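Local coordinates for periplasmic oligopeptide-binding protein (Burkholderia pseudomallei, PDB 3ZS6) that probably binds oligopeptides in the periplasm and delivers them to an ABC transporter for uptake into the cell, at residues A[10-15]-A[233-238]; A[29-34]-A[211-216]; A[251-256]-A[476-481]. One frame throughout, in Å; residues are numbered along the deposited sequence.

Contact 1 of 3, residues A[10-15]-A[233-238]; sequences QVPAEV and YTYSIP
With CG of Q10 swung away from its own backbone N (chi1 175°) and the chain bent at the next bond, the carboxamide folds back toward Y235 and sets OE1 in front of that residue's backbone N. Y235 N gives Q10 OE1 a hydrogen bond of 2.9 Å that is almost straight, 175° at the hydrogen, yet it arrives from above the carbonyl plane of the side chain. The carboxamide stands nearly perpendicular to the Y235 ring, 84° between the planes, and CB of Y235 comes to 3.5 Å from Q10 OE1. Water 1 also lies against OE1, and it accepts the N-H of S236, whose N is 2.9 Å from the water oxygen. One side-chain oxygen is thereby tied, directly and through water, to two successive amides of the loop.

Residues 10 and 11 end strand 6-11, which is outermost in a four-stranded mixed sheet. V11 pairs there with L214 of strand 210-215 and with I216 just past its end, while Q10 turns its backbone to the loop that joins helix 219-227 to helix 242-249. Q10 N donates to Y233 O over 2.9 Å, and water 2 donates to Q10 O as well as, more weakly, to T234 O, so the irregular loop follows the strand edge for a short distance.

Where the chain leaves the strand, the pyrrolidine of P12 lies flat over the ring of Y235: CG sits above the middle of one face, 3.8 Å from the centroid, in a CH-pi contact. CB and CD straddle this point, with P12 CD at 3.6 Å from Y235 CD1. W26 of helix 26-35 meets the same tyrosine ring edge-to-face. T234 OG1 donates to S236 O, in the carbonyl plane, at 2.7 Å.

Contact 2 of 3, residues A[29-34]-A[211-216]; sequences NTIGLD and VTYLPI
Helix 29-34, carrying I31 and D34, runs nearly antiparallel to strand 211-215, which reaches across to it with Y213; the two directions differ by 160° and the axes approach to 10.8 Å. This is helix-on-sheet packing in an alpha/beta lobe of the solute-binding protein: helix 26-35 lies over one side of the four-stranded sheet in which strand 210-215 sits between strands 6-11 and 191-196. I31 is level with Y213, their CA atoms 7.8 Å apart, and D34 stands opposite V211 one turn further along.

The gap is bridged mainly by Y213. Its ring is thrown toward the helix by a chi1 of -77°, which places CG beside the backbone N and opposite the carbonyl carbon. I31 slides past it in the reverse sense and sets CG1 over the middle of one face, 3.6 Å from the ring centroid, a CH-pi contact; CD1 continues back toward CG and CB of the tyrosine. T30 meets the phenol obliquely through its methyl, with CG2 at 3.5 Å from Y213 OH, while its hydroxyl turns back to the carbonyl of W26 within the helix. R9 and V11 of the neighbouring strand also touch the tyrosine.

The phenol ends at a buried carboxylate. S499 OG is a second hydrogen-bonding partner of the D34 oxygen concerned, so OD2 is gripped by two hydroxyl groups, which would probably help stabilise a negative charge there. V211 flanks the acid with CG1, at 4.2 Å from D34 OD2. Y213 OH donates to D34 OD2 over a short 2.6 Å; the oxygen lies at the edge of the ring, close to its plane, whereas the hydroxyl stands well above the plane of the carboxylate, 47° out of it.

Contact 3 of 3, residues A[251-256]-A[476-481]; sequences KELRPG and SADRLV
S476 opens the strand's approach to G256 with an ST turn, its OG accepting the N-H of D478 while also bonded to the carbonyl of A298. A477 N gives G256 O a short hydrogen bond of 2.6 Å, and the methyl of A477 leans on the same oxygen. D478 answers with its side chain: D478 OD1 takes the N-H of G256, with G256 N at 3.2 Å, and lies against CA of P255.

At R479 regular antiparallel pairing between the two segments sets in. This residue and R254 form a hydrogen-bonded pair in which R254 N donates to R479 O over 2.7 Å; the return bond is weak. The guanidinium of R479 leaves for a salt bridge with D495. L480 and L253 make the next, non-hydrogen-bonded pair, their side chains on the side toward helix 242-249.

V481 N then donates to E252 O over 2.9 Å. R254 bends at chi2 (-61°) and folds back across V481, whose CB lies over one face of the guanidinium, and its NH2 reaches V481 O at 2.9 Å from above the carbonyl plane. Because NE of R254 also bonds E252 O, from the face opposite V481 N, a single arginine ties down carbonyls of both segments, probably easing the mutual repulsion of these two neighbouring oxygens.

In the fold
Contact 1 lies on the same side of the chain's centre as contact 2, and likewise as contact 3. It is the middle member, with its centre 10 Å from that of contact 2 and 13 Å from that of contact 3, whereas the centres of contacts 2 and 3 are 18 Å apart, and the two do not touch. Strand 6-11 joins 1 to 2 by pairing V11 with strand 210-215; T234 joins 1 to 3 through backbone bonding to L480. Along the chain, contact 2 is nested inside the loop closed by contact 1, and contact 3 follows. Together they connect the four-stranded sheet to the sheet holding strands 253-258 and 470-480, consistent with the lobe junction of related two-lobed peptide-binding proteins. N29, in contact 2, packs against the bound peptide.

Contact 1 of 3, residues A[10-15]-A[233-238]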
loop_
_atom_site.group_PDB
_atom_site.type_symbol
_atom_site.label_atom_id
_atom_site.label_comp_id
_atom_site.label_asym_id
_atom_site.label_seq_id
_atom_site.Cartn_x
_atom_site.Cartn_y
_atom_site.Cartn_z
ATOM N N GLN A 10 7.488 15.544 -0.230
ATOM C CA GLN A 10 6.591 15.543 -1.390
ATOM C C GLN A 10 5.846 14.216 -1.483
ATOM O O GLN A 10 6.456 13.144 -1.387
ATOM C CB GLN A 10 7.362 15.806 -2.691
ATOM C CG GLN A 10 6.496 15.704 -3.975
ATOM C CD GLN A 10 6.896 14.548 -4.903
ATOM O OE1 GLN A 10 8.061 14.150 -4.966
ATOM N NE2 GLN A 10 5.925 14.030 -5.647
ATOM N N VAL A 11 4.527 14.286 -1.647
ATOM C CA VAL A 11 3.724 13.082 -1.893
ATOM C C VAL A 11 3.111 13.108 -3.305
ATOM O O VAL A 11 2.911 14.180 -3.878
ATOM C CB VAL A 11 2.653 12.867 -0.802
ATOM C CG1 VAL A 11 3.318 12.471 0.534
ATOM C CG2 VAL A 11 1.796 14.116 -0.633
ATOM N N PRO A 12 2.827 11.922 -3.875
ATOM C CA PRO A 12 2.474 11.823 -5.302
ATOM C C PRO A 12 1.063 12.310 -5.651
ATOM O O PRO A 12 0.752 12.461 -6.831
ATOM C CB PRO A 12 2.604 10.321 -5.592
ATOM C CG PRO A 12 2.314 9.665 -4.251
ATOM C CD PRO A 12 2.934 10.598 -3.231
ATOM N N ALA A 13 0.226 12.562 -4.649
ATOM C CA ALA A 13 -1.151 12.985 -4.902
ATOM C C ALA A 13 -1.810 13.492 -3.619
ATOM O O ALA A 13 -1.271 13.298 -2.526
ATOM C CB ALA A 13 -1.958 11.828 -5.487
ATOM N N GLU A 14 -2.962 14.149 -3.756
ATOM C CA GLU A 14 -3.761 14.556 -2.597
ATOM C C GLU A 14 -4.223 13.316 -1.840
ATOM O O GLU A 14 -4.714 12.357 -2.450
ATOM C CB GLU A 14 -4.975 15.375 -3.042
ATOM C CG GLU A 14 -6.012 15.652 -1.936
ATOM C CD GLU A 14 -5.492 16.586 -0.846
ATOM O OE1 GLU A 14 -4.416 17.204 -1.029
ATOM O OE2 GLU A 14 -6.160 16.692 0.202
ATOM N N VAL A 15 -4.062 13.335 -0.519
ATOM C CA VAL A 15 -4.428 12.195 0.330
ATOM C C VAL A 15 -5.937 11.958 0.288
ATOM O O VAL A 15 -6.709 12.919 0.247
ATOM C CB VAL A 15 -3.973 12.425 1.800
ATOM C CG1 VAL A 15 -4.839 13.509 2.487
ATOM C CG2 VAL A 15 -3.997 11.119 2.586
ATOM N N TYR A 233 12.755 16.040 0.660
ATOM C CA TYR A 233 12.465 14.610 0.668
ATOM C C TYR A 233 11.426 14.360 -0.422
ATOM O O TYR A 233 10.258 14.692 -0.242
ATOM C CB TYR A 233 11.880 14.276 2.049
ATOM C CG TYR A 233 11.676 12.817 2.417
ATOM C CD1 TYR A 233 10.700 12.044 1.793
ATOM C CD2 TYR A 233 12.428 12.227 3.437
ATOM C CE1 TYR A 233 10.491 10.713 2.154
ATOM C CE2 TYR A 233 12.228 10.898 3.808
ATOM C CZ TYR A 233 11.261 10.148 3.160
ATOM O OH TYR A 233 11.058 8.833 3.514
ATOM N N THR A 234 11.844 13.794 -1.553
ATOM C CA THR A 234 10.912 13.562 -2.654
ATOM C C THR A 234 10.217 12.217 -2.519
ATOM O O THR A 234 10.634 11.359 -1.747
ATOM C CB THR A 234 11.606 13.589 -4.046
ATOM O OG1 THR A 234 12.391 12.399 -4.223
ATOM C CG2 THR A 234 12.483 14.830 -4.209
ATOM N N TYR A 235 9.171 12.025 -3.311
ATOM C CA TYR A 235 8.487 10.743 -3.354
ATOM C C TYR A 235 9.334 9.707 -4.100
ATOM O O TYR A 235 9.570 8.599 -3.606
ATOM C CB TYR A 235 7.127 10.903 -4.026
ATOM C CG TYR A 235 6.465 9.588 -4.359
ATOM C CD1 TYR A 235 6.051 8.724 -3.350
ATOM C CD2 TYR A 235 6.252 9.211 -5.682
ATOM C CE1 TYR A 235 5.444 7.514 -3.646
ATOM C CE2 TYR A 235 5.636 8.007 -5.992
ATOM C CZ TYR A 235 5.235 7.165 -4.971
ATOM O OH TYR A 235 4.634 5.968 -5.278
ATOM N N SER A 236 9.811 10.082 -5.281
ATOM C CA SER A 236 10.623 9.200 -6.111
ATOM C C SER A 236 11.611 10.025 -6.940
ATOM O O SER A 236 12.050 11.087 -6.516
ATOM C CB SER A 236 9.713 8.374 -7.026
ATOM O OG SER A 236 10.458 7.533 -7.886
ATOM N N ILE A 237 11.955 9.532 -8.124
ATOM C CA ILE A 237 12.691 10.336 -9.101
ATOM C C ILE A 237 12.025 10.180 -10.471
ATOM O O ILE A 237 11.337 9.193 -10.707
ATOM C CB ILE A 237 14.164 9.903 -9.211
ATOM C CG1 ILE A 237 14.269 8.384 -9.356
ATOM C CG2 ILE A 237 14.963 10.375 -7.991
ATOM C CD1 ILE A 237 15.627 7.925 -9.840
ATOM N N PRO A 238 12.230 11.148 -11.379
ATOM C CA PRO A 238 11.617 11.031 -12.712
ATOM C C PRO A 238 12.104 9.800 -13.465
ATOM O O PRO A 238 13.276 9.441 -13.375
ATOM C CB PRO A 238 12.091 12.296 -13.441
ATOM C CG PRO A 238 12.521 13.246 -12.356
ATOM C CD PRO A 238 13.023 12.381 -11.232
HETATM O O HOH W 1 9.245 12.537 -6.795
HETATM O O HOH W 2 8.092 11.386 -0.187
#

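Contact 2 of 3, residues A[29-34]-A[211-216]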
loop_
_atom_site.group_PDB
_atom_site.type_symbol
_atom_site.label_atom_id
_atom_site.label_comp_id
_atom_site.label_asym_id
_atom_site.label_seq_id
_atom_site.Cartn_x
_atom_site.Cartn_y
_atom_site.Cartn_z
ATOM N N ASN A 29 -1.209 6.464 4.609
ATOM C CA ASN A 29 -0.479 5.850 5.717
ATOM C C ASN A 29 0.709 6.689 6.193
ATOM O O ASN A 29 0.925 6.822 7.390
ATOM C CB ASN A 29 -0.017 4.435 5.358
ATOM C CG ASN A 29 -1.124 3.419 5.498
ATOM O OD1 ASN A 29 -1.269 2.776 6.547
ATOM N ND2 ASN A 29 -1.909 3.251 4.435
ATOM N N THR A 30 1.472 7.249 5.257
ATOM C CA THR A 30 2.636 8.067 5.624
ATOM C C THR A 30 2.207 9.304 6.412
ATOM O O THR A 30 2.725 9.574 7.500
ATOM C CB THR A 30 3.440 8.519 4.393
ATOM O OG1 THR A 30 3.892 7.370 3.658
ATOM C CG2 THR A 30 4.642 9.351 4.831
ATOM N N ILE A 31 1.257 10.057 5.867
ATOM C CA ILE A 31 0.706 11.203 6.589
ATOM C C ILE A 31 -0.013 10.802 7.892
ATOM O O ILE A 31 0.254 11.368 8.944
ATOM C CB ILE A 31 -0.232 12.026 5.702
ATOM C CG1 ILE A 31 0.558 12.626 4.536
ATOM C CG2 ILE A 31 -0.899 13.148 6.510
ATOM C CD1 ILE A 31 -0.300 13.372 3.525
ATOM N N GLY A 32 -0.908 9.820 7.819
ATOM C CA GLY A 32 -1.689 9.415 8.980
ATOM C C GLY A 32 -0.879 8.889 10.160
ATOM O O GLY A 32 -1.282 9.043 11.329
ATOM N N LEU A 33 0.261 8.263 9.871
ATOM C CA LEU A 33 1.081 7.681 10.937
ATOM C C LEU A 33 1.970 8.717 11.632
ATOM O O LEU A 33 2.515 8.459 12.702
ATOM C CB LEU A 33 1.901 6.497 10.424
ATOM C CG LEU A 33 1.096 5.235 10.087
ATOM C CD1 LEU A 33 1.970 4.218 9.368
ATOM C CD2 LEU A 33 0.456 4.600 11.339
ATOM N N ASP A 34 2.116 9.890 11.022
ATOM C CA ASP A 34 2.682 11.037 11.729
ATOM C C ASP A 34 1.636 11.603 12.714
ATOM O O ASP A 34 1.991 12.134 13.762
ATOM C CB ASP A 34 3.103 12.140 10.747
ATOM C CG ASP A 34 4.435 11.860 10.056
ATOM O OD1 ASP A 34 5.135 10.872 10.395
ATOM O OD2 ASP A 34 4.792 12.661 9.172
ATOM N N VAL A 211 6.276 19.435 10.067
ATOM C CA VAL A 211 6.273 18.663 8.834
ATOM C C VAL A 211 5.257 19.239 7.854
ATOM O O VAL A 211 4.105 19.503 8.213
ATOM C CB VAL A 211 5.938 17.174 9.085
ATOM C CG1 VAL A 211 6.080 16.369 7.795
ATOM C CG2 VAL A 211 6.829 16.603 10.157
ATOM N N THR A 212 5.700 19.444 6.621
ATOM C CA THR A 212 4.846 19.933 5.559
ATOM C C THR A 212 4.787 18.874 4.453
ATOM O O THR A 212 5.828 18.425 3.964
ATOM C CB THR A 212 5.402 21.248 4.981
ATOM O OG1 THR A 212 5.366 22.271 5.987
ATOM C CG2 THR A 212 4.595 21.698 3.763
ATOM N N TYR A 213 3.573 18.466 4.085
ATOM C CA TYR A 213 3.360 17.531 2.976
ATOM C C TYR A 213 2.784 18.257 1.753
ATOM O O TYR A 213 1.697 18.849 1.823
ATOM C CB TYR A 213 2.418 16.387 3.385
ATOM C CG TYR A 213 3.073 15.323 4.239
ATOM C CD1 TYR A 213 3.878 14.350 3.664
ATOM C CD2 TYR A 213 2.883 15.282 5.617
ATOM C CE1 TYR A 213 4.496 13.372 4.440
ATOM C CE2 TYR A 213 3.494 14.305 6.399
ATOM C CZ TYR A 213 4.300 13.354 5.801
ATOM O OH TYR A 213 4.917 12.370 6.559
ATOM N N LEU A 214 3.502 18.198 0.636
ATOM C CA LEU A 214 3.047 18.835 -0.606
ATOM C C LEU A 214 2.691 17.788 -1.655
ATOM O O LEU A 214 3.551 17.016 -2.076
ATOM C CB LEU A 214 4.142 19.742 -1.182
ATOM C CG LEU A 214 4.757 20.787 -0.250
ATOM C CD1 LEU A 214 5.876 21.561 -0.978
ATOM C CD2 LEU A 214 3.667 21.726 0.232
ATOM N N PRO A 215 1.420 17.749 -2.073
ATOM C CA PRO A 215 1.022 16.880 -3.189
ATOM C C PRO A 215 1.526 17.447 -4.501
ATOM O O PRO A 215 1.094 18.536 -4.917
ATOM C CB PRO A 215 -0.510 16.943 -3.155
ATOM C CG PRO A 215 -0.807 18.272 -2.524
ATOM C CD PRO A 215 0.273 18.464 -1.490
ATOM N N ILE A 216 2.436 16.723 -5.140
ATOM C CA ILE A 216 2.986 17.121 -6.433
ATOM C C ILE A 216 2.918 15.913 -7.362
ATOM O O ILE A 216 3.594 14.908 -7.126
ATOM C CB ILE A 216 4.465 17.530 -6.298
ATOM C CG1 ILE A 216 4.636 18.610 -5.221
ATOM C CG2 ILE A 216 5.021 18.003 -7.637
ATOM C CD1 ILE A 216 4.182 19.988 -5.662
#

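Contact 3 of 3, residues A[251-256]-A[476-481]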
loop_
_atom_site.group_PDB
_atom_site.type_symbol
_atom_site.label_atom_id
_atom_site.label_comp_id
_atom_site.label_asym_id
_atom_site.label_seq_id
_atom_site.Cartn_x
_atom_site.Cartn_y
_atom_site.Cartn_z
ATOM N N LYS A 251 24.877 10.771 -3.306
ATOM C CA LYS A 251 24.333 9.925 -2.253
ATOM C C LYS A 251 23.006 10.416 -1.679
ATOM O O LYS A 251 22.368 9.706 -0.907
ATOM C CB LYS A 251 25.370 9.711 -1.135
ATOM C CG LYS A 251 26.607 8.916 -1.588
ATOM C CD LYS A 251 27.597 8.721 -0.431
ATOM C CE LYS A 251 29.010 8.398 -0.920
ATOM N NZ LYS A 251 30.003 8.435 0.205
ATOM N N GLU A 252 22.593 11.628 -2.035
ATOM C CA GLU A 252 21.237 12.067 -1.703
ATOM C C GLU A 252 20.209 11.165 -2.395
ATOM O O GLU A 252 19.064 11.026 -1.944
ATOM C CB GLU A 252 21.022 13.541 -2.077
ATOM C CG GLU A 252 21.963 14.484 -1.330
ATOM C CD GLU A 252 21.717 15.948 -1.628
ATOM O OE1 GLU A 252 20.845 16.250 -2.472
ATOM O OE2 GLU A 252 22.396 16.800 -1.012
ATOM N N LEU A 253 20.625 10.544 -3.493
ATOM C CA LEU A 253 19.763 9.581 -4.181
ATOM C C LEU A 253 19.808 8.287 -3.376
ATOM O O LEU A 253 20.807 7.569 -3.410
ATOM C CB LEU A 253 20.245 9.355 -5.623
ATOM C CG LEU A 253 19.579 8.245 -6.456
ATOM C CD1 LEU A 253 18.099 8.220 -6.230
ATOM C CD2 LEU A 253 19.882 8.408 -7.948
ATOM N N ARG A 254 18.742 8.012 -2.626
ATOM C CA ARG A 254 18.714 6.853 -1.740
ATOM C C ARG A 254 18.157 5.651 -2.495
ATOM O O ARG A 254 16.977 5.619 -2.844
ATOM C CB ARG A 254 17.878 7.144 -0.495
ATOM C CG ARG A 254 18.124 8.518 0.124
ATOM C CD ARG A 254 19.587 8.707 0.586
ATOM N NE ARG A 254 19.786 10.075 1.058
ATOM C CZ ARG A 254 20.103 10.413 2.304
ATOM N NH1 ARG A 254 20.301 9.479 3.234
ATOM N NH2 ARG A 254 20.230 11.695 2.616
ATOM N N PRO A 255 19.012 4.657 -2.751
ATOM C CA PRO A 255 18.678 3.573 -3.676
ATOM C C PRO A 255 18.130 2.337 -2.979
ATOM O O PRO A 255 18.360 2.142 -1.782
ATOM C CB PRO A 255 20.038 3.225 -4.261
ATOM C CG PRO A 255 20.963 3.380 -3.069
ATOM C CD PRO A 255 20.396 4.540 -2.256
ATOM N N GLY A 256 17.436 1.504 -3.750
ATOM C CA GLY A 256 17.004 0.189 -3.314
ATOM C C GLY A 256 15.716 -0.242 -4.005
ATOM O O GLY A 256 15.090 0.541 -4.721
ATOM N N SER A 476 11.003 0.490 -7.550
ATOM C CA SER A 476 12.287 0.969 -7.056
ATOM C C SER A 476 12.045 2.002 -5.951
ATOM O O SER A 476 11.147 2.832 -6.064
ATOM C CB SER A 476 13.081 1.599 -8.198
ATOM O OG SER A 476 14.117 2.430 -7.711
ATOM N N ALA A 477 12.851 1.943 -4.891
ATOM C CA ALA A 477 12.710 2.831 -3.737
ATOM C C ALA A 477 13.445 4.164 -3.923
ATOM O O ALA A 477 13.422 5.031 -3.037
ATOM C CB ALA A 477 13.230 2.128 -2.478
ATOM N N ASP A 478 14.107 4.307 -5.066
ATOM C CA ASP A 478 14.928 5.474 -5.366
ATOM C C ASP A 478 14.195 6.788 -5.141
ATOM O O ASP A 478 13.122 7.019 -5.700
ATOM C CB ASP A 478 15.432 5.420 -6.814
ATOM C CG ASP A 478 16.447 4.311 -7.043
ATOM O OD1 ASP A 478 16.564 3.415 -6.185
ATOM O OD2 ASP A 478 17.110 4.327 -8.101
ATOM N N ARG A 479 14.793 7.647 -4.322
ATOM C CA ARG A 479 14.273 8.987 -4.092
ATOM C C ARG A 479 15.410 9.902 -3.630
ATOM O O ARG A 479 16.497 9.423 -3.281
ATOM C CB ARG A 479 13.131 8.969 -3.063
ATOM C CG ARG A 479 13.546 8.604 -1.632
ATOM C CD ARG A 479 12.534 9.135 -0.596
ATOM N NE ARG A 479 11.168 8.691 -0.881
ATOM C CZ ARG A 479 10.631 7.568 -0.408
ATOM N NH1 ARG A 479 11.339 6.761 0.381
ATOM N NH2 ARG A 479 9.385 7.243 -0.732
ATOM N N LEU A 480 15.164 11.211 -3.655
ATOM C CA LEU A 480 16.151 12.190 -3.203
ATOM C C LEU A 480 15.809 12.662 -1.798
ATOM O O LEU A 480 14.677 13.064 -1.528
ATOM C CB LEU A 480 16.211 13.388 -4.159
ATOM C CG LEU A 480 16.819 13.114 -5.543
ATOM C CD1 LEU A 480 16.410 14.177 -6.565
ATOM C CD2 LEU A 480 18.346 13.005 -5.456
ATOM N N VAL A 481 16.792 12.595 -0.906
ATOM C CA VAL A 481 16.649 13.086 0.459
ATOM C C VAL A 481 17.917 13.877 0.782
ATOM O O VAL A 481 19.030 13.378 0.609
ATOM C CB VAL A 481 16.463 11.941 1.470
ATOM C CG1 VAL A 481 16.385 12.482 2.895
ATOM C CG2 VAL A 481 15.202 11.112 1.134
#